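Local atomic coordinates of SusD superfamily protein (Parabacteroides distasonis, PDB entry 3OTN), a protein that probably binds carbohydrate nutrients at the outer membrane, as other members of the SusD family do. Residues L48-K54 and Y420-F426; W411-F416 and R430-R435; N112-E117 and A171-L176; E228-F232 and Y360-L364. One frame throughout, in Å; residues are numbered along the deposited sequence. Where two conformers were deposited one is given.

Contact 1. Residues L48-K54 and Y420-F426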
# COMPACT_ATOMS: atom_id res chain seq x y z
N LEU A 48 -2.58 -2.76 -7.76
CA LEU A 48 -3.12 -1.56 -7.13
C LEU A 48 -2.72 -0.27 -7.82
O LEU A 48 -3.17 0.79 -7.42
CB LEU A 48 -2.73 -1.52 -5.66
CG LEU A 48 -3.07 -2.76 -4.80
CD1 LEU A 48 -2.55 -2.56 -3.39
CD2 LEU A 48 -4.55 -3.07 -4.79
N GLU A 49 -1.88 -0.35 -8.85
CA GLU A 49 -1.53 0.82 -9.66
C GLU A 49 -2.10 0.81 -11.05
O GLU A 49 -2.24 1.88 -11.68
CB GLU A 49 -0.01 0.96 -9.75
CG GLU A 49 0.68 1.13 -8.35
CD GLU A 49 0.20 2.36 -7.59
OE1 GLU A 49 -0.12 3.41 -8.21
OE2 GLU A 49 0.16 2.31 -6.35
N TYR A 50 -2.41 -0.37 -11.57
CA TYR A 50 -2.84 -0.45 -12.98
C TYR A 50 -4.23 0.05 -13.29
O TYR A 50 -4.51 0.32 -14.47
CB TYR A 50 -2.62 -1.84 -13.54
CG TYR A 50 -1.21 -2.19 -13.97
CD1 TYR A 50 -0.19 -1.24 -14.11
CD2 TYR A 50 -0.91 -3.50 -14.35
CE1 TYR A 50 1.06 -1.60 -14.60
CE2 TYR A 50 0.34 -3.86 -14.81
CZ TYR A 50 1.32 -2.91 -14.92
OH TYR A 50 2.55 -3.31 -15.42
N MSE A 51 -5.09 0.25 -12.29
CA MSE A 51 -6.42 0.75 -12.58
C MSE A 51 -6.63 2.22 -12.25
O MSE A 51 -7.69 2.74 -12.56
CB MSE A 51 -7.51 -0.07 -11.91
CG MSE A 51 -7.61 -1.50 -12.42
SE MSE A 51 -8.14 -1.61 -14.29
CE MSE A 51 -9.42 -0.27 -14.53
N THR A 52 -5.63 2.90 -11.69
CA THR A 52 -5.77 4.30 -11.37
C THR A 52 -5.90 5.18 -12.59
O THR A 52 -6.42 6.29 -12.48
CB THR A 52 -4.59 4.89 -10.55
OG1 THR A 52 -3.41 4.91 -11.36
CG2 THR A 52 -4.33 4.09 -9.27
N GLY A 53 -5.40 4.73 -13.74
CA GLY A 53 -5.27 5.57 -14.92
C GLY A 53 -4.09 6.54 -14.91
O GLY A 53 -3.95 7.37 -15.82
N LYS A 54 -3.22 6.41 -13.90
CA LYS A 54 -2.04 7.26 -13.74
C LYS A 54 -0.71 6.53 -13.99
O LYS A 54 0.36 7.11 -13.79
CB LYS A 54 -1.96 7.83 -12.32
CG LYS A 54 -3.22 8.37 -11.72
CD LYS A 54 -3.78 9.53 -12.41
CE LYS A 54 -4.86 10.19 -11.54
NZ LYS A 54 -5.84 10.87 -12.44
N TYR A 420 2.01 6.23 -6.27
CA TYR A 420 2.72 5.00 -6.59
C TYR A 420 3.15 4.22 -5.36
O TYR A 420 4.07 3.41 -5.45
CB TYR A 420 3.89 5.27 -7.55
CG TYR A 420 3.41 6.09 -8.76
CD1 TYR A 420 2.43 5.59 -9.61
CD2 TYR A 420 3.88 7.37 -9.00
CE1 TYR A 420 1.95 6.33 -10.69
CE2 TYR A 420 3.39 8.13 -10.08
CZ TYR A 420 2.42 7.60 -10.91
OH TYR A 420 1.93 8.31 -12.00
N GLU A 421 2.46 4.47 -4.24
CA GLU A 421 2.71 3.77 -2.95
C GLU A 421 1.56 2.84 -2.57
O GLU A 421 1.44 2.46 -1.40
CB GLU A 421 2.91 4.81 -1.83
CG GLU A 421 4.16 5.65 -1.93
CD GLU A 421 4.28 6.71 -0.78
OE1 GLU A 421 4.10 6.37 0.39
OE2 GLU A 421 4.56 7.88 -1.09
N ASN A 422 0.74 2.45 -3.55
CA ASN A 422 -0.37 1.52 -3.34
C ASN A 422 -1.44 2.08 -2.40
O ASN A 422 -2.02 1.34 -1.60
CB ASN A 422 0.16 0.12 -2.86
CG ASN A 422 0.64 -0.81 -4.01
OD1 ASN A 422 0.90 -1.98 -3.76
ND2 ASN A 422 0.81 -0.29 -5.23
N LYS A 423 -1.69 3.39 -2.48
CA LYS A 423 -2.75 4.05 -1.66
C LYS A 423 -3.89 4.62 -2.47
O LYS A 423 -5.03 4.67 -1.99
CB LYS A 423 -2.15 5.22 -0.84
CG LYS A 423 -1.03 4.84 0.10
CD LYS A 423 -1.49 3.88 1.17
CE LYS A 423 -0.30 3.40 2.01
NZ LYS A 423 -0.82 2.86 3.27
N MSE A 424 -3.55 5.11 -3.67
CA MSE A 424 -4.46 5.85 -4.51
C MSE A 424 -5.68 5.00 -4.94
O MSE A 424 -6.83 5.50 -4.93
CB MSE A 424 -3.68 6.37 -5.74
CG MSE A 424 -4.45 7.22 -6.68
SE MSE A 424 -3.37 7.64 -8.26
CE MSE A 424 -2.15 8.95 -7.43
N TRP A 425 -5.45 3.75 -5.34
CA TRP A 425 -6.56 2.90 -5.81
C TRP A 425 -7.58 2.73 -4.66
O TRP A 425 -8.78 2.92 -4.86
CB TRP A 425 -6.08 1.55 -6.33
CG TRP A 425 -7.21 0.71 -6.87
CD1 TRP A 425 -7.64 -0.47 -6.36
CD2 TRP A 425 -8.09 1.02 -7.96
NE1 TRP A 425 -8.70 -0.94 -7.08
CE2 TRP A 425 -9.00 -0.05 -8.07
CE3 TRP A 425 -8.18 2.08 -8.84
CZ2 TRP A 425 -10.00 -0.07 -9.04
CZ3 TRP A 425 -9.17 2.07 -9.79
CH2 TRP A 425 -10.06 0.99 -9.89
N PHE A 426 -7.09 2.40 -3.48
CA PHE A 426 -7.94 2.29 -2.29
C PHE A 426 -8.68 3.62 -1.94
O PHE A 426 -9.87 3.58 -1.60
CB PHE A 426 -7.13 1.82 -1.08
CG PHE A 426 -6.62 0.38 -1.19
CD1 PHE A 426 -7.38 -0.62 -1.77
CD2 PHE A 426 -5.37 0.06 -0.69
CE1 PHE A 426 -6.91 -1.93 -1.85
CE2 PHE A 426 -4.88 -1.23 -0.76
CZ PHE A 426 -5.65 -2.24 -1.33
O HOH W 1 -2.78 2.63 -5.58
O HOH W 2 -0.75 5.73 -7.03
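The carboxylate of E49 and the amide of N422 lie almost in one plane, 11° apart; E49 OE2 accepts from both ND2 and the backbone N of N422. ND2 reaches E49 OE2 at 2.9 Å, in the plane of its own amide and on the anti lone pair of the oxygen; the N422 backbone N meets it nearly in line with the C-O bond, though with a bent N-H...O angle of 133°. A bend at chi2 (-60°) turns the E49 carboxylate toward loop 420-423. One water joins L48 O, E49 OE2 and W425 N; another joins E49 OE1 and Y420 N. L48 crosses N422 at about a right angle, its CD2 3.7 Å from F426 CZ. M51 sets CB over one face of the six-membered ring of W425, 3.5 Å from the centroid. Y420 OH donates to K54 O at 2.7 Å, while the K54 side chain crosses that of M424, a selenomethionine, at about a right angle, CG 3.5 Å from SE. With an alanine at E49, both N422 donors would probably lose this acceptor and the two waters one of their partners. In this buried setting, one carboxylate oxygen draws together the turn into helix 424-431 and the loop between strands 42-43 and 55-56, with two waters adding further links.

Contact 2. Residues W411-F416 and R430-R435. With ACT (acetate ion), chain I.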
# COMPACT_ATOMS: atom_id res chain seq x y z
N TRP A 411 -7.20 15.38 -0.32
CA TRP A 411 -7.16 14.40 -1.39
C TRP A 411 -6.01 14.72 -2.36
O TRP A 411 -5.23 13.82 -2.70
CB TRP A 411 -8.47 14.34 -2.15
CG TRP A 411 -9.60 13.69 -1.42
CD1 TRP A 411 -9.54 12.91 -0.27
CD2 TRP A 411 -10.97 13.74 -1.79
NE1 TRP A 411 -10.80 12.49 0.07
CE2 TRP A 411 -11.70 12.99 -0.83
CE3 TRP A 411 -11.67 14.37 -2.83
CZ2 TRP A 411 -13.09 12.83 -0.91
CZ3 TRP A 411 -13.06 14.21 -2.91
CH2 TRP A 411 -13.74 13.45 -1.95
N ASP A 412 -5.88 15.99 -2.76
CA ASP A 412 -4.82 16.38 -3.67
C ASP A 412 -3.44 15.96 -3.13
O ASP A 412 -2.63 15.33 -3.85
CB ASP A 412 -4.80 17.89 -3.95
CG ASP A 412 -5.78 18.32 -5.06
OD1 ASP A 412 -6.60 17.52 -5.59
OD2 ASP A 412 -5.73 19.52 -5.40
N GLN A 413 -3.18 16.29 -1.87
CA GLN A 413 -1.90 15.94 -1.28
C GLN A 413 -1.71 14.43 -1.14
O GLN A 413 -0.59 13.96 -1.22
CB GLN A 413 -1.63 16.69 0.03
CG GLN A 413 -1.60 18.21 -0.13
CD GLN A 413 -0.71 18.66 -1.27
OE1 GLN A 413 0.36 18.09 -1.48
NE2 GLN A 413 -1.14 19.68 -2.01
N ARG A 414 -2.80 13.67 -0.99
CA ARG A 414 -2.72 12.23 -1.02
C ARG A 414 -2.24 11.76 -2.40
O ARG A 414 -1.37 10.89 -2.49
CB ARG A 414 -4.04 11.58 -0.65
CG ARG A 414 -4.38 11.75 0.85
CD ARG A 414 -5.63 10.94 1.22
NE ARG A 414 -5.30 9.53 1.15
CZ ARG A 414 -4.61 8.86 2.06
NH1 ARG A 414 -4.24 9.43 3.20
NH2 ARG A 414 -4.32 7.59 1.85
N TYR A 415 -2.84 12.29 -3.47
CA TYR A 415 -2.44 11.92 -4.82
C TYR A 415 -0.97 12.32 -5.05
O TYR A 415 -0.15 11.52 -5.49
CB TYR A 415 -3.30 12.59 -5.89
CG TYR A 415 -4.60 11.87 -6.22
CD1 TYR A 415 -5.65 11.79 -5.30
CD2 TYR A 415 -4.80 11.31 -7.48
CE1 TYR A 415 -6.87 11.17 -5.62
CE2 TYR A 415 -6.00 10.70 -7.81
CZ TYR A 415 -7.02 10.64 -6.90
OH TYR A 415 -8.18 10.00 -7.25
N PHE A 416 -0.66 13.57 -4.74
CA PHE A 416 0.64 14.12 -5.07
C PHE A 416 1.78 13.59 -4.22
O PHE A 416 2.88 13.37 -4.76
CB PHE A 416 0.64 15.63 -5.05
CG PHE A 416 -0.32 16.27 -6.08
CD1 PHE A 416 -0.36 15.84 -7.41
CD2 PHE A 416 -1.13 17.32 -5.71
CE1 PHE A 416 -1.23 16.44 -8.34
CE2 PHE A 416 -2.00 17.93 -6.63
CZ PHE A 416 -2.04 17.49 -7.94
N ARG A 430 -12.92 3.98 -1.80
CA ARG A 430 -13.65 4.42 -0.62
C ARG A 430 -14.37 5.76 -0.79
O ARG A 430 -15.38 5.98 -0.12
CB ARG A 430 -12.78 4.38 0.66
CG ARG A 430 -11.71 5.40 0.74
CD ARG A 430 -10.87 5.22 2.01
NE ARG A 430 -9.72 6.10 1.91
CZ ARG A 430 -9.78 7.43 2.04
NH1 ARG A 430 -10.93 8.05 2.35
NH2 ARG A 430 -8.69 8.13 1.87
N THR A 431 -13.90 6.61 -1.70
CA THR A 431 -14.58 7.86 -2.02
C THR A 431 -15.51 7.71 -3.24
O THR A 431 -16.42 8.50 -3.39
CB THR A 431 -13.58 9.00 -2.30
OG1 THR A 431 -12.78 8.70 -3.46
CG2 THR A 431 -12.67 9.22 -1.12
N ARG A 432 -15.26 6.71 -4.09
CA ARG A 432 -15.87 6.59 -5.44
C ARG A 432 -15.72 7.89 -6.24
O ARG A 432 -16.63 8.31 -6.95
CB ARG A 432 -17.33 6.10 -5.38
CG ARG A 432 -17.36 4.61 -4.98
CD ARG A 432 -18.70 3.99 -5.01
NE ARG A 432 -18.63 2.65 -4.41
CZ ARG A 432 -19.70 1.90 -4.17
NH1 ARG A 432 -20.91 2.35 -4.47
NH2 ARG A 432 -19.58 0.71 -3.60
N LYS A 433 -14.54 8.50 -6.10
CA LYS A 433 -14.15 9.69 -6.84
C LYS A 433 -12.77 9.46 -7.45
O LYS A 433 -11.90 8.87 -6.82
CB LYS A 433 -14.11 10.94 -5.93
CG LYS A 433 -15.44 11.30 -5.27
CD LYS A 433 -16.36 12.07 -6.19
CE LYS A 433 -17.62 12.51 -5.44
NZ LYS A 433 -18.54 13.11 -6.44
N ILE A 434 -12.58 9.97 -8.66
CA ILE A 434 -11.30 9.92 -9.36
C ILE A 434 -10.88 11.37 -9.72
O ILE A 434 -11.66 12.14 -10.32
CB ILE A 434 -11.44 9.10 -10.64
CG1 ILE A 434 -11.52 7.61 -10.28
CG2 ILE A 434 -10.28 9.37 -11.61
CD1 ILE A 434 -11.80 6.70 -11.50
N ARG A 435 -9.66 11.73 -9.35
CA ARG A 435 -9.14 13.04 -9.70
C ARG A 435 -8.83 13.09 -11.21
O ARG A 435 -8.06 12.30 -11.72
CB ARG A 435 -7.87 13.37 -8.91
CG ARG A 435 -7.48 14.82 -8.98
CD ARG A 435 -6.13 15.09 -8.31
NE ARG A 435 -5.96 16.52 -8.09
CZ ARG A 435 -5.53 17.39 -9.00
NH1 ARG A 435 -5.19 17.02 -10.24
NH2 ARG A 435 -5.44 18.66 -8.66
C ACT I . -4.63 20.52 -12.16
O ACT I . -4.25 19.53 -11.48
OXT ACT I . -4.76 20.30 -13.37
CH3 ACT I . -4.94 21.88 -11.61
O HOH W 3 -9.86 9.70 -5.28
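D412 OD1 is gripped from two sequence positions: R435 NE donates to it at 2.8 Å along an almost perfectly straight line (179°), and the hydroxyl of Y442 bonds to it as well. The oxygen lies in the plane of the R435 guanidinium, yet the arginine approaches from above the carboxylate plane; the two planes are 62° apart, so the salt bridge is not coplanar, and its second prong, R435 NH2 to D412 OD2, is weak. R435 gets there by an extended chain whose CG stands anti to the backbone N (chi1 -166°). Along the way its CB sits over one face of the Y415 ring, 3.8 Å from the centroid, a CH-pi contact, and F416 CZ lies over the centre of the guanidinium at 3.6 Å from R435 CZ. Y415 OH accepts from R435 N at 3.1 Å and shares a water with K433 O, tying the helix to the backbone of strand 433-435. At the other end T431 CG2 packs 3.6 Å from W411 CZ2. R414 and R430 come close there, but D427 pairs with both and E369 with R430. An acetate, probably from the crystallisation liquor, takes hydrogen bonds from R435 NH1 and NH2. D412 and the F416 contact are likely to limit rotation of the guanidinium, and the acetate marks only a place where it can still accept an anion.

Contact 3. Residues N112-E117 and A171-L176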
# COMPACT_ATOMS: atom_id res chain seq x y z
N ASN A 112 0.95 -11.91 25.63
CA ASN A 112 -0.04 -10.89 25.23
C ASN A 112 0.44 -10.02 24.05
O ASN A 112 -0.31 -9.78 23.09
CB ASN A 112 -0.38 -10.02 26.45
CG ASN A 112 -1.39 -8.91 26.15
OD1 ASN A 112 -1.05 -7.85 25.61
ND2 ASN A 112 -2.64 -9.13 26.56
N GLY A 113 1.69 -9.57 24.11
CA GLY A 113 2.30 -8.80 23.02
C GLY A 113 2.34 -9.55 21.72
O GLY A 113 1.95 -9.05 20.66
N TYR A 114 2.79 -10.80 21.83
CA TYR A 114 2.91 -11.65 20.68
C TYR A 114 1.56 -11.88 20.00
O TYR A 114 1.47 -11.81 18.79
CB TYR A 114 3.54 -12.99 21.08
CG TYR A 114 5.02 -12.99 21.38
CD1 TYR A 114 5.88 -11.98 20.92
CD2 TYR A 114 5.59 -14.06 22.08
CE1 TYR A 114 7.25 -12.01 21.20
CE2 TYR A 114 6.97 -14.11 22.36
CZ TYR A 114 7.79 -13.09 21.89
OH TYR A 114 9.13 -13.14 22.16
N MSE A 115 0.52 -12.12 20.80
CA MSE A 115 -0.80 -12.37 20.25
C MSE A 115 -1.34 -11.08 19.61
O MSE A 115 -2.02 -11.15 18.58
CB MSE A 115 -1.74 -12.96 21.31
CG MSE A 115 -1.35 -14.40 21.73
SE MSE A 115 -2.50 -15.17 23.16
CE MSE A 115 -2.31 -13.74 24.45
N ALA A 116 -1.01 -9.93 20.18
CA ALA A 116 -1.36 -8.63 19.57
C ALA A 116 -0.73 -8.47 18.18
O ALA A 116 -1.34 -7.91 17.26
CB ALA A 116 -0.96 -7.45 20.50
N GLU A 117 0.50 -8.93 18.01
CA GLU A 117 1.17 -8.81 16.71
C GLU A 117 0.40 -9.65 15.65
O GLU A 117 0.22 -9.24 14.52
CB GLU A 117 2.63 -9.28 16.79
CG GLU A 117 3.53 -8.44 17.72
CD GLU A 117 4.97 -8.95 17.81
OE1 GLU A 117 5.56 -9.34 16.78
OE2 GLU A 117 5.51 -8.96 18.92
N ALA A 171 -5.81 -5.70 19.99
CA ALA A 171 -4.37 -5.37 19.89
C ALA A 171 -4.08 -3.99 20.53
O ALA A 171 -3.06 -3.79 21.21
CB ALA A 171 -3.90 -5.42 18.40
N GLU A 172 -5.01 -3.07 20.33
CA GLU A 172 -4.95 -1.75 20.93
C GLU A 172 -4.93 -1.75 22.49
O GLU A 172 -4.37 -0.85 23.13
CB GLU A 172 -6.18 -0.98 20.44
CG GLU A 172 -6.09 0.45 20.49
CD GLU A 172 -7.24 1.12 19.78
OE1 GLU A 172 -8.45 0.73 19.99
OE2 GLU A 172 -6.93 2.08 19.06
N GLN A 173 -5.54 -2.76 23.10
CA GLN A 173 -5.55 -2.90 24.57
C GLN A 173 -4.45 -3.81 25.09
O GLN A 173 -4.54 -4.30 26.20
CB GLN A 173 -6.94 -3.40 25.03
CG GLN A 173 -8.08 -2.39 24.74
CD GLN A 173 -7.83 -1.00 25.36
OE1 GLN A 173 -7.28 -0.87 26.46
NE2 GLN A 173 -8.24 0.04 24.64
N SER A 174 -3.37 -3.99 24.32
CA SER A 174 -2.33 -4.96 24.66
C SER A 174 -1.09 -4.28 25.21
O SER A 174 -1.00 -3.05 25.28
CB SER A 174 -1.96 -5.75 23.41
OG SER A 174 -1.05 -5.02 22.60
N ASP A 175 -0.10 -5.10 25.54
CA ASP A 175 1.22 -4.63 25.98
C ASP A 175 2.24 -4.26 24.86
O ASP A 175 3.41 -4.07 25.17
CB ASP A 175 1.80 -5.70 26.93
CG ASP A 175 1.01 -5.80 28.24
OD1 ASP A 175 0.28 -4.83 28.58
OD2 ASP A 175 1.12 -6.85 28.92
N LEU A 176 1.81 -4.07 23.61
CA LEU A 176 2.73 -3.74 22.50
C LEU A 176 3.44 -2.41 22.66
O LEU A 176 2.79 -1.42 22.98
CB LEU A 176 1.97 -3.63 21.15
CG LEU A 176 1.70 -4.79 20.24
CD1 LEU A 176 0.89 -4.24 19.01
CD2 LEU A 176 3.02 -5.42 19.82
O HOH W 4 -4.54 -6.94 26.87
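A helix side meets the end of another helix here: A116 and N112, on helix 108-133, receive the turn in which helix 156-172 runs out, in a partly buried contact whose centre is about 23 Å from the centre of the chain. The small residue A116 lets the chains come close, its CA only 4.4 Å from that of A171, and its CB touches S174 OG at 3.2 Å and L176 CG at 3.8 Å. N112 extends over the turn with CG anti to its own N (chi1 179°), and its OD1 accepts from D175 N at 2.9 Å, the donor tilted 25° from the amide carbonyl plane. The turn itself is an ST turn: S174 OG accepts from the backbone N of L176, while the same hydroxyl donates to A171 O at 2.7 Å, in the carbonyl plane and on a lone pair. Were S174 replaced by an alanine, L176 N would probably lose its acceptor and the chain leaving the helix would be less firmly shaped against A116. Water bridges N112 ND2 and Q173 O, so both ends of the amide are engaged with the turn. The L176 side chain crosses that of E117 obliquely, CD2 3.7 Å from CG, and V185 and V190 also touch L176.

Contact 4. Residues E228-F232 and Y360-L364. With EDO (1,2-ethanediol), chain S.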
# COMPACT_ATOMS: atom_id res chain seq x y z
N GLU A 228 6.55 9.81 18.41
CA GLU A 228 7.44 8.73 18.04
C GLU A 228 7.80 8.73 16.56
O GLU A 228 8.58 7.89 16.14
CB GLU A 228 6.75 7.40 18.29
CG GLU A 228 6.29 7.23 19.72
CD GLU A 228 7.25 6.49 20.59
OE1 GLU A 228 8.42 6.31 20.20
OE2 GLU A 228 6.81 6.08 21.69
N TYR A 229 7.14 9.59 15.76
CA TYR A 229 7.37 9.68 14.31
C TYR A 229 7.51 11.16 13.96
O TYR A 229 6.90 12.02 14.60
CB TYR A 229 6.23 9.04 13.50
CG TYR A 229 5.94 7.61 13.92
CD1 TYR A 229 6.74 6.58 13.49
CD2 TYR A 229 4.91 7.31 14.82
CE1 TYR A 229 6.54 5.26 13.91
CE2 TYR A 229 4.68 5.99 15.24
CZ TYR A 229 5.50 4.97 14.78
OH TYR A 229 5.29 3.67 15.15
N THR A 230 8.30 11.42 12.93
CA THR A 230 8.57 12.78 12.45
C THR A 230 8.52 12.74 10.94
O THR A 230 8.80 11.71 10.33
CB THR A 230 9.97 13.27 12.89
OG1 THR A 230 10.93 12.27 12.56
CG2 THR A 230 10.03 13.52 14.38
N LEU A 231 8.12 13.86 10.34
CA LEU A 231 8.10 13.99 8.89
C LEU A 231 9.55 14.09 8.35
O LEU A 231 10.40 14.74 8.95
CB LEU A 231 7.31 15.24 8.49
CG LEU A 231 5.79 15.18 8.58
CD1 LEU A 231 5.19 16.57 8.23
CD2 LEU A 231 5.20 14.10 7.69
N PHE A 232 9.81 13.43 7.23
CA PHE A 232 11.08 13.63 6.52
C PHE A 232 11.10 15.04 5.96
O PHE A 232 10.06 15.57 5.56
CB PHE A 232 11.20 12.65 5.32
CG PHE A 232 11.33 11.21 5.72
CD1 PHE A 232 12.26 10.83 6.68
CD2 PHE A 232 10.56 10.24 5.10
CE1 PHE A 232 12.40 9.47 7.05
CE2 PHE A 232 10.70 8.88 5.47
CZ PHE A 232 11.60 8.52 6.44
N TYR A 360 4.18 7.96 8.24
CA TYR A 360 3.56 9.07 8.97
C TYR A 360 2.82 10.07 8.09
O TYR A 360 1.74 10.56 8.49
CB TYR A 360 4.64 9.78 9.77
CG TYR A 360 4.20 10.74 10.84
CD1 TYR A 360 3.24 10.39 11.77
CD2 TYR A 360 4.86 11.95 10.99
CE1 TYR A 360 2.92 11.25 12.80
CE2 TYR A 360 4.54 12.82 12.01
CZ TYR A 360 3.58 12.46 12.90
OH TYR A 360 3.25 13.33 13.90
N THR A 361 3.35 10.36 6.90
CA THR A 361 2.62 11.30 6.00
C THR A 361 1.18 10.86 5.70
O THR A 361 0.25 11.67 5.77
CB THR A 361 3.37 11.60 4.69
OG1 THR A 361 4.60 12.27 4.99
CG2 THR A 361 2.53 12.50 3.74
N ASP A 362 1.00 9.56 5.44
CA ASP A 362 -0.30 8.95 5.19
C ASP A 362 -1.19 9.11 6.42
O ASP A 362 -2.33 9.52 6.31
CB ASP A 362 -0.09 7.46 4.89
CG ASP A 362 -1.34 6.72 4.37
OD1 ASP A 362 -2.46 7.28 4.20
OD2 ASP A 362 -1.15 5.49 4.11
N VAL A 363 -0.63 8.87 7.60
CA VAL A 363 -1.40 8.96 8.83
C VAL A 363 -1.86 10.41 9.07
O VAL A 363 -3.00 10.62 9.45
CB VAL A 363 -0.66 8.42 10.05
CG1 VAL A 363 -1.49 8.67 11.34
CG2 VAL A 363 -0.36 6.94 9.87
N LEU A 364 -0.98 11.39 8.86
CA LEU A 364 -1.35 12.81 8.96
C LEU A 364 -2.52 13.19 8.01
O LEU A 364 -3.50 13.85 8.42
CB LEU A 364 -0.15 13.70 8.66
CG LEU A 364 1.08 13.63 9.59
CD1 LEU A 364 2.06 14.77 9.29
CD2 LEU A 364 0.63 13.67 11.04
C1 EDO S . 1.77 17.64 13.47
O1 EDO S . 1.46 19.02 13.27
C2 EDO S . 2.81 17.20 12.45
O2 EDO S . 3.64 16.18 13.03
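The first turn of helix 360-375 carries a tyrosine that lies against the loop leading from helix 210-225 toward strand 249-253, and this loop-on-helix contact is made without any direct hydrogen bond. Y360 supplies most of the helix side of it. Its CG stands anti to the backbone N (chi1 -166°), which swings the ring out from the helix to meet the loop. Y229 CB sits over one face of that ring, 3.8 Å from the centroid and 17° off the normal, a CH-pi contact, while L364 CD2, one helical turn on, covers the opposite face near the rim. The ring is therefore sandwiched between loop and helix, and its edge faces the backbone of the loop, with L231 N 3.8 Å from Y360 CD2. L231 then reaches the helix itself: L231 and L364 meet tip to tip, CD2 3.6 Å from CD1, and the L231 side chain crosses T361 at about a right angle, CD2 3.3 Å from OG1, a hydroxyl that is bonded elsewhere to E248 and R392. Y360 OH shares a hydrogen bond of 3.0 Å with O2 of a 1,2-ethanediol, probably from the crystallisation liquor, which also binds Q381 and Q388. Around this core, I224 of helix 210-225 touches Y360 and L364, whereas helix 380-392 packs on L231 through Q388 and R392, and on T361 and L364 through I389 and I385.

Charged side chains join three of the four contacts. Contacts 1 and 2, with centres 10 Å apart, share helix 424-431 and touch directly: K54 NZ lies 2.7 Å from R435 O, a probable hydrogen bond, and M424 CE packs 3.6 Å from Y415 CD2. D362, in the helical segment of contact 4, ties that contact to both, through salt bridges to K423 NZ at 2.8 Å (OD2) and to R414 NH1 at 3.0 Å (OD1). Contact 3 stands apart, its nearest atoms about 17 Å from contact 1, 18 Å from contact 2 and 9 Å from contact 4. The acetate of contact 2 and the ethanediol of contact 4 do not by themselves identify a carbohydrate site.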